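Local coordinates for protein BCAM1869 (Burkholderia cenocepacia, PDB 4O2H) that probably acts as a transcriptional regulator in quorum sensing, being an RsaM homolog with a novel fold, and associates with itself, at residues G26-D34 with A118-L126; W78-F89 with W128-L136. One frame throughout, in Å; residues are numbered along the deposited sequence.

Interaction 1. Residues G26-D34 with A118-L126; sequences GALAALVLD and ALAARLAAL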
loop_
_atom_site.group_PDB
_atom_site.type_symbol
_atom_site.label_atom_id
_atom_site.label_comp_id
_atom_site.label_asym_id
_atom_site.label_seq_id
_atom_site.Cartn_x
_atom_site.Cartn_y
_atom_site.Cartn_z
ATOM N N GLY A 26 7.474 -13.527 -20.858
ATOM C CA GLY A 26 6.264 -14.246 -21.227
ATOM C C GLY A 26 5.381 -14.608 -20.056
ATOM O O GLY A 26 4.171 -14.380 -20.101
ATOM N N ALA A 27 5.979 -15.188 -19.008
ATOM C CA ALA A 27 5.303 -15.554 -17.758
ATOM C C ALA A 27 4.641 -14.323 -17.088
ATOM O O ALA A 27 3.603 -14.460 -16.436
ATOM C CB ALA A 27 6.307 -16.171 -16.798
ATOM N N LEU A 28 5.263 -13.146 -17.268
ATOM C CA LEU A 28 4.861 -11.843 -16.756
ATOM C C LEU A 28 3.692 -11.297 -17.573
ATOM O O LEU A 28 2.777 -10.693 -17.001
ATOM C CB LEU A 28 6.072 -10.891 -16.794
ATOM C CG LEU A 28 6.320 -9.921 -15.638
ATOM C CD1 LEU A 28 5.905 -10.478 -14.280
ATOM C CD2 LEU A 28 7.744 -9.486 -15.612
ATOM N N ALA A 29 3.697 -11.542 -18.899
ATOM C CA ALA A 29 2.601 -11.160 -19.794
ATOM C C ALA A 29 1.329 -12.008 -19.507
ATOM O O ALA A 29 0.251 -11.594 -19.905
ATOM C CB ALA A 29 3.016 -11.301 -21.260
ATOM N N ALA A 30 1.445 -13.162 -18.793
ATOM C CA ALA A 30 0.280 -13.980 -18.423
ATOM C C ALA A 30 0.010 -13.932 -16.908
ATOM O O ALA A 30 -0.853 -14.657 -16.420
ATOM C CB ALA A 30 0.476 -15.418 -18.880
ATOM N N LEU A 31 0.737 -13.077 -16.165
ATOM C CA LEU A 31 0.572 -12.924 -14.718
ATOM C C LEU A 31 -0.881 -12.593 -14.326
ATOM O O LEU A 31 -1.488 -11.665 -14.844
ATOM C CB LEU A 31 1.515 -11.856 -14.150
ATOM C CG LEU A 31 1.628 -11.856 -12.613
ATOM C CD1 LEU A 31 2.200 -13.154 -12.114
ATOM C CD2 LEU A 31 2.454 -10.708 -12.135
ATOM N N VAL A 32 -1.421 -13.394 -13.426
ATOM C CA VAL A 32 -2.789 -13.305 -12.924
ATOM C C VAL A 32 -2.789 -12.464 -11.634
ATOM O O VAL A 32 -2.540 -12.988 -10.565
ATOM C CB VAL A 32 -3.342 -14.758 -12.702
ATOM C CG1 VAL A 32 -4.715 -14.767 -12.014
ATOM C CG2 VAL A 32 -3.387 -15.554 -14.021
ATOM N N LEU A 33 -3.038 -11.170 -11.729
ATOM C CA LEU A 33 -3.093 -10.333 -10.528
ATOM C C LEU A 33 -4.521 -9.947 -10.185
ATOM O O LEU A 33 -5.335 -9.718 -11.077
ATOM C CB LEU A 33 -2.256 -9.064 -10.665
ATOM C CG LEU A 33 -0.784 -9.235 -10.723
ATOM C CD1 LEU A 33 -0.150 -8.016 -11.285
ATOM C CD2 LEU A 33 -0.197 -9.603 -9.363
ATOM N N ASP A 34 -4.807 -9.898 -8.875
ATOM C CA ASP A 34 -6.088 -9.526 -8.306
ATOM C C ASP A 34 -5.917 -8.294 -7.468
ATOM O O ASP A 34 -4.874 -8.137 -6.835
ATOM C CB ASP A 34 -6.639 -10.664 -7.433
ATOM C CG ASP A 34 -6.799 -11.979 -8.161
ATOM O OD1 ASP A 34 -7.332 -11.969 -9.298
ATOM O OD2 ASP A 34 -6.405 -13.029 -7.584
ATOM N N ALA A 118 7.444 -3.984 -17.665
ATOM C CA ALA A 118 6.707 -5.190 -18.030
ATOM C C ALA A 118 5.491 -5.350 -17.141
ATOM O O ALA A 118 4.444 -5.745 -17.637
ATOM C CB ALA A 118 7.599 -6.424 -17.937
ATOM N N LEU A 119 5.597 -4.993 -15.850
ATOM C CA LEU A 119 4.437 -5.086 -14.951
ATOM C C LEU A 119 3.400 -4.040 -15.263
ATOM O O LEU A 119 2.217 -4.403 -15.302
ATOM C CB LEU A 119 4.805 -5.033 -13.477
ATOM C CG LEU A 119 5.422 -6.337 -12.905
ATOM C CD1 LEU A 119 6.111 -6.059 -11.570
ATOM C CD2 LEU A 119 4.352 -7.400 -12.671
ATOM N N ALA A 120 3.819 -2.759 -15.545
ATOM C CA ALA A 120 2.873 -1.663 -15.879
ATOM C C ALA A 120 2.063 -2.042 -17.138
ATOM O O ALA A 120 0.850 -1.799 -17.164
ATOM C CB ALA A 120 3.595 -0.307 -16.066
ATOM N N ALA A 121 2.716 -2.713 -18.118
ATOM C CA ALA A 121 2.096 -3.238 -19.354
ATOM C C ALA A 121 1.100 -4.376 -19.027
ATOM O O ALA A 121 -0.045 -4.339 -19.506
ATOM C CB ALA A 121 3.169 -3.739 -20.336
ATOM N N ARG A 122 1.488 -5.338 -18.163
ATOM C CA ARG A 122 0.525 -6.379 -17.779
ATOM C C ARG A 122 -0.688 -5.745 -17.057
ATOM O O ARG A 122 -1.839 -6.132 -17.305
ATOM C CB ARG A 122 1.175 -7.464 -16.890
ATOM C CG ARG A 122 0.211 -8.588 -16.475
ATOM C CD ARG A 122 -0.526 -9.181 -17.681
ATOM N NE ARG A 122 -1.217 -10.409 -17.315
ATOM C CZ ARG A 122 -2.277 -10.897 -17.944
ATOM N NH1 ARG A 122 -2.765 -10.279 -19.018
ATOM N NH2 ARG A 122 -2.852 -12.017 -17.515
ATOM N N LEU A 123 -0.435 -4.744 -16.201
ATOM C CA LEU A 123 -1.506 -4.086 -15.445
ATOM C C LEU A 123 -2.517 -3.429 -16.365
ATOM O O LEU A 123 -3.704 -3.541 -16.094
ATOM C CB LEU A 123 -0.960 -3.074 -14.408
ATOM C CG LEU A 123 -0.085 -3.717 -13.310
ATOM C CD1 LEU A 123 0.707 -2.677 -12.559
ATOM C CD2 LEU A 123 -0.894 -4.637 -12.409
ATOM N N ALA A 124 -2.069 -2.812 -17.471
ATOM C CA ALA A 124 -2.953 -2.161 -18.450
ATOM C C ALA A 124 -3.838 -3.186 -19.175
ATOM O O ALA A 124 -5.001 -2.889 -19.462
ATOM C CB ALA A 124 -2.139 -1.362 -19.465
ATOM N N ALA A 125 -3.300 -4.389 -19.439
ATOM C CA ALA A 125 -4.021 -5.509 -20.054
ATOM C C ALA A 125 -5.029 -6.069 -19.046
ATOM O O ALA A 125 -6.014 -6.650 -19.453
ATOM C CB ALA A 125 -3.044 -6.597 -20.502
ATOM N N LEU A 126 -4.801 -5.877 -17.727
ATOM C CA LEU A 126 -5.746 -6.352 -16.702
ATOM C C LEU A 126 -6.798 -5.292 -16.383
ATOM O O LEU A 126 -7.643 -5.520 -15.515
ATOM C CB LEU A 126 -5.023 -6.817 -15.414
ATOM C CG LEU A 126 -4.192 -8.116 -15.566
ATOM C CD1 LEU A 126 -3.347 -8.368 -14.343
ATOM C CD2 LEU A 126 -5.089 -9.350 -15.849
HETATM O O HOH W 1 -0.922 -9.421 -21.022
#
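Leu-28, in the short helix 25-29, meets helix 112-125 through both of its methyls: CD2 lies 3.8 Å from Ala-118 CB, while CD1 touches CD2 of Leu-119, the two leucine side chains crossing at about a right angle. This is the start of an apolar seam between helix 112-125, which packs on the four-stranded antiparallel sheet of this alpha+beta fold, and the segment leading from helix 25-29 into the edge strand 34-40. Leu-28 also touches Val-100 and Ala-102 of strand 100-103. Next, the carbonyl of Ala-29 is linked to Arg-122 by a water that donates to Ala-29 O (2.7 Å) and weakly accepts from Arg-122 NH1. Ala-29 O also sits above one face of the guanidinium, too poorly angled for a direct bond, and Ala-30 CA lies over that same face. Leu-31 contributes twice. Its CD2 rests 3.9 Å from Leu-119 CD2, and its carbonyl oxygen, near the guanidinium edge, receives Arg-122 NE at 2.8 Å (N-H...O 140°) and, weakly, NH2. The arginine gets there with CG anti to its own backbone nitrogen (chi1 -179°) and a bend at chi2 (51°) that carries the chain past Leu-28 O. Leu-126 CD2 lies over the centre of the opposite guanidinium face, so the group is held between leucine and backbone. Leu-33 completes the seam, its CD1 meeting Leu-123 CD2 at 3.6 Å and its CB packing 3.9 Å from Leu-126 CD1.

Interaction 2. Residues W78-F89 with W128-L136; sequences WDWYLERATGTF and WPAAVASAL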
loop_
_atom_site.group_PDB
_atom_site.type_symbol
_atom_site.label_atom_id
_atom_site.label_comp_id
_atom_site.label_asym_id
_atom_site.label_seq_id
_atom_site.Cartn_x
_atom_site.Cartn_y
_atom_site.Cartn_z
ATOM N N TRP A 78 1.428 0.307 -6.553
ATOM C CA TRP A 78 1.853 1.534 -7.207
ATOM C C TRP A 78 0.967 2.684 -6.766
ATOM O O TRP A 78 -0.127 2.480 -6.202
ATOM C CB TRP A 78 1.825 1.387 -8.763
ATOM C CG TRP A 78 0.444 1.171 -9.341
ATOM C CD1 TRP A 78 -0.355 2.116 -9.936
ATOM C CD2 TRP A 78 -0.227 -0.095 -9.525
ATOM N NE1 TRP A 78 -1.490 1.530 -10.437
ATOM C CE2 TRP A 78 -1.442 0.172 -10.204
ATOM C CE3 TRP A 78 0.060 -1.422 -9.139
ATOM C CZ2 TRP A 78 -2.377 -0.837 -10.491
ATOM C CZ3 TRP A 78 -0.878 -2.408 -9.393
ATOM C CH2 TRP A 78 -2.069 -2.122 -10.087
ATOM N N ASP A 79 1.446 3.894 -7.054
ATOM C CA ASP A 79 0.717 5.153 -6.902
ATOM C C ASP A 79 0.093 5.505 -8.226
ATOM O O ASP A 79 0.693 5.288 -9.297
ATOM C CB ASP A 79 1.625 6.295 -6.406
ATOM C CG ASP A 79 2.079 6.169 -4.966
ATOM O OD1 ASP A 79 1.525 5.310 -4.232
ATOM O OD2 ASP A 79 2.966 6.938 -4.561
ATOM N N TRP A 80 -1.138 6.020 -8.165
ATOM C CA TRP A 80 -1.874 6.416 -9.375
ATOM C C TRP A 80 -2.456 7.820 -9.213
ATOM O O TRP A 80 -2.516 8.340 -8.119
ATOM C CB TRP A 80 -2.998 5.405 -9.699
ATOM C CG TRP A 80 -3.946 5.237 -8.542
ATOM C CD1 TRP A 80 -3.862 4.305 -7.551
ATOM C CD2 TRP A 80 -5.032 6.114 -8.179
ATOM N NE1 TRP A 80 -4.825 4.535 -6.602
ATOM C CE2 TRP A 80 -5.555 5.645 -6.958
ATOM C CE3 TRP A 80 -5.632 7.244 -8.785
ATOM C CZ2 TRP A 80 -6.618 6.286 -6.303
ATOM C CZ3 TRP A 80 -6.684 7.875 -8.138
ATOM C CH2 TRP A 80 -7.174 7.394 -6.917
ATOM N N TYR A 81 -2.895 8.408 -10.303
ATOM C CA TYR A 81 -3.615 9.657 -10.304
ATOM C C TYR A 81 -4.642 9.583 -11.392
ATOM O O TYR A 81 -4.471 8.875 -12.396
ATOM C CB TYR A 81 -2.743 10.938 -10.376
ATOM C CG TYR A 81 -1.939 11.168 -11.636
ATOM C CD1 TYR A 81 -2.478 11.864 -12.713
ATOM C CD2 TYR A 81 -0.601 10.782 -11.714
ATOM C CE1 TYR A 81 -1.734 12.104 -13.866
ATOM C CE2 TYR A 81 0.160 11.031 -12.857
ATOM C CZ TYR A 81 -0.414 11.692 -13.932
ATOM O OH TYR A 81 0.330 11.957 -15.054
ATOM N N LEU A 82 -5.729 10.302 -11.172
ATOM C CA LEU A 82 -6.802 10.396 -12.122
ATOM C C LEU A 82 -6.742 11.787 -12.754
ATOM O O LEU A 82 -6.928 12.784 -12.054
ATOM C CB LEU A 82 -8.144 10.125 -11.396
ATOM C CG LEU A 82 -9.429 10.401 -12.183
ATOM C CD1 LEU A 82 -9.528 9.471 -13.394
ATOM C CD2 LEU A 82 -10.601 10.261 -11.284
ATOM N N GLU A 83 -6.468 11.854 -14.081
ATOM C CA GLU A 83 -6.398 13.118 -14.814
ATOM C C GLU A 83 -7.756 13.778 -14.874
ATOM O O GLU A 83 -8.771 13.089 -15.028
ATOM C CB GLU A 83 -5.865 12.934 -16.232
ATOM C CG GLU A 83 -4.364 12.740 -16.312
ATOM C CD GLU A 83 -3.727 13.400 -17.520
ATOM O OE1 GLU A 83 -4.381 13.434 -18.590
ATOM O OE2 GLU A 83 -2.585 13.905 -17.388
ATOM N N ARG A 84 -7.781 15.100 -14.695
ATOM C CA ARG A 84 -9.004 15.870 -14.745
ATOM C C ARG A 84 -9.541 15.921 -16.196
ATOM O O ARG A 84 -10.708 15.601 -16.431
ATOM C CB ARG A 84 -8.750 17.284 -14.189
ATOM C CG ARG A 84 -10.006 18.099 -13.883
ATOM C CD ARG A 84 -9.705 19.490 -13.307
ATOM N NE ARG A 84 -8.623 19.460 -12.316
ATOM C CZ ARG A 84 -8.769 19.176 -11.024
ATOM N NH1 ARG A 84 -9.978 18.930 -10.524
ATOM N NH2 ARG A 84 -7.712 19.148 -10.217
ATOM N N ALA A 85 -8.656 16.250 -17.153
ATOM C CA ALA A 85 -8.972 16.479 -18.566
ATOM C C ALA A 85 -9.653 15.305 -19.257
ATOM O O ALA A 85 -10.751 15.450 -19.810
ATOM C CB ALA A 85 -7.703 16.843 -19.337
ATOM N N THR A 86 -8.992 14.169 -19.220
ATOM C CA THR A 86 -9.313 12.954 -19.926
ATOM C C THR A 86 -10.096 11.925 -19.128
ATOM O O THR A 86 -10.715 11.043 -19.730
ATOM C CB THR A 86 -7.977 12.330 -20.351
ATOM O OG1 THR A 86 -7.046 12.466 -19.268
ATOM C CG2 THR A 86 -7.393 13.002 -21.603
ATOM N N GLY A 87 -10.016 11.984 -17.810
ATOM C CA GLY A 87 -10.627 10.975 -16.953
ATOM C C GLY A 87 -9.802 9.697 -16.977
ATOM O O GLY A 87 -10.274 8.625 -16.572
ATOM N N THR A 88 -8.538 9.801 -17.432
ATOM C CA THR A 88 -7.687 8.626 -17.523
ATOM C C THR A 88 -6.852 8.417 -16.238
ATOM O O THR A 88 -6.289 9.362 -15.687
ATOM C CB THR A 88 -6.812 8.658 -18.810
ATOM O OG1 THR A 88 -6.267 7.357 -18.996
ATOM C CG2 THR A 88 -5.663 9.645 -18.756
ATOM N N PHE A 89 -6.792 7.172 -15.787
ATOM C CA PHE A 89 -5.976 6.735 -14.663
ATOM C C PHE A 89 -4.578 6.510 -15.154
ATOM O O PHE A 89 -4.403 5.948 -16.232
ATOM C CB PHE A 89 -6.525 5.458 -14.047
ATOM C CG PHE A 89 -7.720 5.707 -13.168
ATOM C CD1 PHE A 89 -9.001 5.739 -13.704
ATOM C CD2 PHE A 89 -7.569 5.878 -11.800
ATOM C CE1 PHE A 89 -10.110 5.923 -12.884
ATOM C CE2 PHE A 89 -8.683 6.058 -10.981
ATOM C CZ PHE A 89 -9.947 6.052 -11.526
ATOM N N TRP A 128 -6.515 -2.427 -14.872
ATOM C CA TRP A 128 -6.366 -2.040 -13.491
ATOM C C TRP A 128 -7.231 -0.803 -13.135
ATOM O O TRP A 128 -7.762 -0.811 -12.031
ATOM C CB TRP A 128 -4.901 -1.843 -13.114
ATOM C CG TRP A 128 -4.245 -0.610 -13.649
ATOM C CD1 TRP A 128 -3.424 -0.525 -14.732
ATOM C CD2 TRP A 128 -4.292 0.702 -13.076
ATOM N NE1 TRP A 128 -3.007 0.767 -14.910
ATOM C CE2 TRP A 128 -3.506 1.544 -13.896
ATOM C CE3 TRP A 128 -4.975 1.268 -11.976
ATOM C CZ2 TRP A 128 -3.359 2.913 -13.641
ATOM C CZ3 TRP A 128 -4.827 2.624 -11.722
ATOM C CH2 TRP A 128 -4.026 3.431 -12.551
ATOM N N PRO A 129 -7.441 0.244 -13.981
ATOM C CA PRO A 129 -8.293 1.370 -13.527
ATOM C C PRO A 129 -9.716 0.973 -13.131
ATOM O O PRO A 129 -10.281 1.623 -12.258
ATOM C CB PRO A 129 -8.340 2.291 -14.746
ATOM C CG PRO A 129 -7.086 1.982 -15.482
ATOM C CD PRO A 129 -6.952 0.499 -15.355
ATOM N N ALA A 130 -10.304 -0.043 -13.785
ATOM C CA ALA A 130 -11.689 -0.457 -13.466
ATOM C C ALA A 130 -11.796 -0.939 -11.996
ATOM O O ALA A 130 -12.681 -0.482 -11.276
ATOM C CB ALA A 130 -12.171 -1.540 -14.433
ATOM N N ALA A 131 -10.850 -1.783 -11.531
ATOM C CA ALA A 131 -10.911 -2.280 -10.149
ATOM C C ALA A 131 -10.515 -1.217 -9.101
ATOM O O ALA A 131 -11.051 -1.226 -7.997
ATOM C CB ALA A 131 -10.068 -3.527 -9.990
ATOM N N VAL A 132 -9.630 -0.288 -9.441
ATOM C CA VAL A 132 -9.273 0.801 -8.529
ATOM C C VAL A 132 -10.495 1.715 -8.297
ATOM O O VAL A 132 -10.871 1.940 -7.140
ATOM C CB VAL A 132 -8.043 1.584 -9.044
ATOM C CG1 VAL A 132 -7.837 2.921 -8.315
ATOM C CG2 VAL A 132 -6.795 0.707 -8.972
ATOM N N ALA A 133 -11.153 2.170 -9.372
ATOM C CA ALA A 133 -12.321 3.074 -9.256
ATOM C C ALA A 133 -13.445 2.391 -8.490
ATOM O O ALA A 133 -14.060 2.996 -7.617
ATOM C CB ALA A 133 -12.795 3.500 -10.630
ATOM N N SER A 134 -13.648 1.110 -8.767
ATOM C CA SER A 134 -14.646 0.275 -8.109
ATOM C C SER A 134 -14.411 0.237 -6.599
ATOM O O SER A 134 -15.348 0.470 -5.835
ATOM C CB SER A 134 -14.601 -1.142 -8.685
ATOM O OG SER A 134 -15.665 -1.927 -8.175
ATOM N N ALA A 135 -13.152 -0.009 -6.171
ATOM C CA ALA A 135 -12.823 -0.075 -4.745
ATOM C C ALA A 135 -13.025 1.284 -4.089
ATOM O O ALA A 135 -13.490 1.351 -2.959
ATOM C CB ALA A 135 -11.391 -0.541 -4.553
ATOM N N LEU A 136 -12.635 2.361 -4.790
ATOM C CA LEU A 136 -12.769 3.740 -4.306
ATOM C C LEU A 136 -14.223 4.092 -4.031
ATOM O O LEU A 136 -14.497 4.834 -3.083
ATOM C CB LEU A 136 -12.185 4.732 -5.318
ATOM C CG LEU A 136 -10.673 4.707 -5.519
ATOM C CD1 LEU A 136 -10.283 5.809 -6.434
ATOM C CD2 LEU A 136 -9.894 4.814 -4.183
#
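Trp-78 turns the edge of its indole onto the face of Trp-128, a T-shaped pair with planes at 84° and centroids 4.7 Å apart, measured from the five-membered ring of Trp-78 to the six-membered ring of Trp-128. NE1 of Trp-78 is 3.7 Å from Trp-128 CZ3, and CZ2 is 3.6 Å from Trp-128 CD2. This NE1 is buried by the contact with no hydrogen-bond partner in the model, and lies over the indole of Trp-128, offset toward its rim. CH2 of Trp-128 touches both Phe-89 CB (3.5 Å) and Trp-80 CB (3.6 Å), each approaching obliquely. Further along, Val-132 CG1 makes a CH-pi contact over the Trp-80 five-membered ring, 4.0 Å from its centroid and 20° off the normal, while Leu-136 CD1 approaches CH2 of the same indole obliquely. The arrangement is a helix laid across a beta-hairpin: the axis of 128-136 crosses that of strand residues 78-83 at -84°, and Phe-89 begins the returning strand 89-98. Phe-89 packs CD1 against Pro-129 CB (3.7 Å) and directs CZ at Ala-133 CB. Behind this shell, Trp-78 and Trp-80 both hold CG between backbone N and carbonyl carbon, which carries each indole off the strand to the helix. Trp-80 NE1 is bonded to Tyr-60 O on strand 55-65, which fixes the rotation of that indole. Leu-82 CD1 lies over one face of Phe-89, and the Trp-63 ring meets that of Trp-78.

Interaction 1 joins helix 112-125 to the turn leading into the sheet, whereas interaction 2 lays helix 128-138 directly on its strands; their centres lie about 17 Å apart. Helices 112-125 and 128-138 follow each other in the chain, with a probable hydrogen bond from Trp-128 N to Leu-123 O across the junction; Leu-123 also packs CD1 on Trp-78 CZ3, joining the two apolar regions. Each contact is partly buried, but interaction 1 lies nearer the chain centre (8 against 13 Å) and mixes leucines with a partly exposed arginine bound to backbone oxygen and water. Interaction 2 is aromatic and aliphatic throughout, without a hydrogen bond between its segments. The buried areas are almost equal, 442 and 439 Å².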